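Local coordinates for protein 15-O-acetyltransferase (Fusarium sporotrichioides, PDB 3FOT) that transfers an acetyl group to the 15-hydroxyl of trichothecene intermediates during biosynthesis of T-2 toxin, as a member of the BAHD acyltransferase superfamily, at residues K297-P302 against A385-C390. Numbering follows the deposited sequence. Where two conformers were deposited one is given.
Sequences KTRLGP and ALESAC
The C-terminal end of helix 286-299 meets one face of helix 379-401 through Arg299, Leu300, Glu387 and Cys390, in a small helix-end contact of a BAHD-type acyltransferase that joins water-bridged charges to a patch of apolar packing. In the conformer described, one of two modelled, Glu387 reaches across with its chain extended beyond CG and brings OE1 of its carboxylate alongside CB, CG and CD of Arg299, the two side chains crossing at roughly a right angle. OE1 of Glu387 comes 3.4 Å from CD of Arg299. The guanidinium and carboxylate planes are turned 38° apart, and the charged atoms, Arg299 NH1 and Glu387 OE1, stay 4.4 Å from each other, too far for a direct salt bridge. A water bridges the pair: it accepts from Arg299 NH1 at 2.8 Å, in the guanidinium plane, and donates to Glu387 OE1. A second water donates to both the backbone O of Arg299 and Glu387 OE2, 2.6 Å from the latter, tying this conformer's carboxylate to the end of the helix. The CB of Leu300 points toward helix 379-401, and CG, set beside the backbone N (chi1 -68°), carries both methyls to it. CD1 packs 3.7 Å from CB of Cys390 and also touches SG, while CD2 lies 3.9 Å from CG of Glu387. Gly301, with positive phi (93°), ends the helical run after Leu300. The guanidinium of Arg299 is anchored by the chain's C-terminal end, NE bonding to O of Phe517 and NH2 to O of Arg518, with a cation-pi contact to the Phe517 ring. Helix 306-321 packs against Cys390 through Ala312 and against Leu386 through Leu316.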
loop_
_atom_site.group_PDB
_atom_site.type_symbol
_atom_site.label_atom_id
_atom_site.label_comp_id
_atom_site.label_asym_id
_atom_site.label_seq_id
_atom_site.Cartn_x
_atom_site.Cartn_y
_atom_site.Cartn_z
ATOM N N LYS A 297 15.584 -3.261 19.919
ATOM C CA LYS A 297 15.192 -4.142 21.014
ATOM C C LYS A 297 16.013 -3.856 22.275
ATOM O O LYS A 297 15.463 -3.799 23.388
ATOM C CB LYS A 297 15.351 -5.598 20.587
ATOM C CG LYS A 297 14.999 -6.601 21.676
ATOM C CD LYS A 297 14.886 -8.024 21.103
ATOM C CE LYS A 297 16.258 -8.667 20.919
ATOM N N THR A 298 17.314 -3.663 22.089
ATOM C CA THR A 298 18.266 -3.490 23.189
ATOM C C THR A 298 18.121 -2.104 23.799
ATOM O O THR A 298 18.035 -1.966 25.022
ATOM C CB THR A 298 19.697 -3.711 22.689
ATOM O OG1 THR A 298 19.857 -5.088 22.283
ATOM C CG2 THR A 298 20.744 -3.346 23.749
ATOM N N ARG A 299 18.099 -1.078 22.951
ATOM C CA ARG A 299 18.114 0.295 23.460
ATOM C C ARG A 299 16.748 0.673 23.995
ATOM O O ARG A 299 16.654 1.394 24.996
ATOM C CB ARG A 299 18.563 1.308 22.406
ATOM C CG ARG A 299 19.980 1.150 21.895
ATOM C CD ARG A 299 20.343 2.361 21.031
ATOM N NE ARG A 299 21.619 2.265 20.331
ATOM C CZ ARG A 299 22.816 2.384 20.900
ATOM N NH1 ARG A 299 22.933 2.574 22.220
ATOM N NH2 ARG A 299 23.904 2.277 20.150
ATOM N N LEU A 300 15.700 0.156 23.369
ATOM C CA LEU A 300 14.351 0.669 23.611
ATOM C C LEU A 300 13.400 -0.368 24.171
ATOM O O LEU A 300 12.536 -0.044 24.989
ATOM C CB LEU A 300 13.777 1.296 22.342
ATOM C CG LEU A 300 14.444 2.585 21.847
ATOM C CD1 LEU A 300 13.918 2.965 20.478
ATOM C CD2 LEU A 300 14.216 3.726 22.832
ATOM N N GLY A 301 13.544 -1.606 23.711
ATOM C CA GLY A 301 12.819 -2.726 24.304
ATOM C C GLY A 301 11.500 -3.068 23.647
ATOM O O GLY A 301 11.205 -2.608 22.538
ATOM N N PRO A 302 10.680 -3.871 24.346
ATOM C CA PRO A 302 9.392 -4.342 23.831
ATOM C C PRO A 302 8.452 -3.198 23.466
ATOM O O PRO A 302 8.393 -2.172 24.163
ATOM C CB PRO A 302 8.819 -5.156 25.009
ATOM C CG PRO A 302 10.010 -5.540 25.816
ATOM C CD PRO A 302 10.938 -4.366 25.712
ATOM N N ALA A 385 19.015 11.414 20.863
ATOM C CA ALA A 385 18.012 12.158 20.105
ATOM C C ALA A 385 17.022 11.176 19.449
ATOM O O ALA A 385 15.793 11.354 19.536
ATOM C CB ALA A 385 18.690 13.046 19.051
ATOM N N LEU A 386 17.552 10.136 18.802
ATOM C CA LEU A 386 16.679 9.120 18.198
ATOM C C LEU A 386 15.808 8.434 19.236
ATOM O O LEU A 386 14.616 8.234 18.994
ATOM C CB LEU A 386 17.509 8.092 17.415
ATOM C CG LEU A 386 18.109 8.640 16.129
ATOM C CD1 LEU A 386 19.312 7.772 15.743
ATOM C CD2 LEU A 386 17.052 8.666 14.988
ATOM N N GLU A 387 16.394 8.079 20.382
ATOM C CA GLU A 387 15.638 7.447 21.471
ATOM C C GLU A 387 14.504 8.355 21.957
ATOM O O GLU A 387 13.374 7.898 22.148
ATOM C CB GLU A 387 16.560 7.056 22.633
ATOM C CG GLU A 387 17.446 5.861 22.324
ATOM C CD GLU A 387 18.153 5.297 23.535
ATOM O OE1 GLU A 387 19.160 4.592 23.353
ATOM O OE2 GLU A 387 17.687 5.522 24.665
ATOM N N SER A 388 14.802 9.635 22.144
ATOM C CA SER A 388 13.794 10.618 22.609
ATOM C C SER A 388 12.629 10.669 21.631
ATOM O O SER A 388 11.448 10.600 22.011
ATOM C CB SER A 388 14.446 12.010 22.687
ATOM O OG SER A 388 13.527 13.006 23.110
ATOM N N ALA A 389 12.972 10.814 20.351
ATOM C CA ALA A 389 11.964 10.880 19.305
ATOM C C ALA A 389 11.121 9.598 19.260
ATOM O O ALA A 389 9.893 9.680 19.208
ATOM C CB ALA A 389 12.593 11.163 17.983
ATOM N N CYS A 390 11.770 8.430 19.310
ATOM C CA CYS A 390 11.033 7.144 19.356
ATOM C C CYS A 390 10.048 7.067 20.515
ATOM O O CYS A 390 8.944 6.574 20.349
ATOM C CB CYS A 390 11.967 5.948 19.461
ATOM S SG CYS A 390 12.913 5.609 17.956
HETATM O O HOH W 1 21.299 3.184 24.464
HETATM O O HOH W 2 18.290 3.350 25.873
#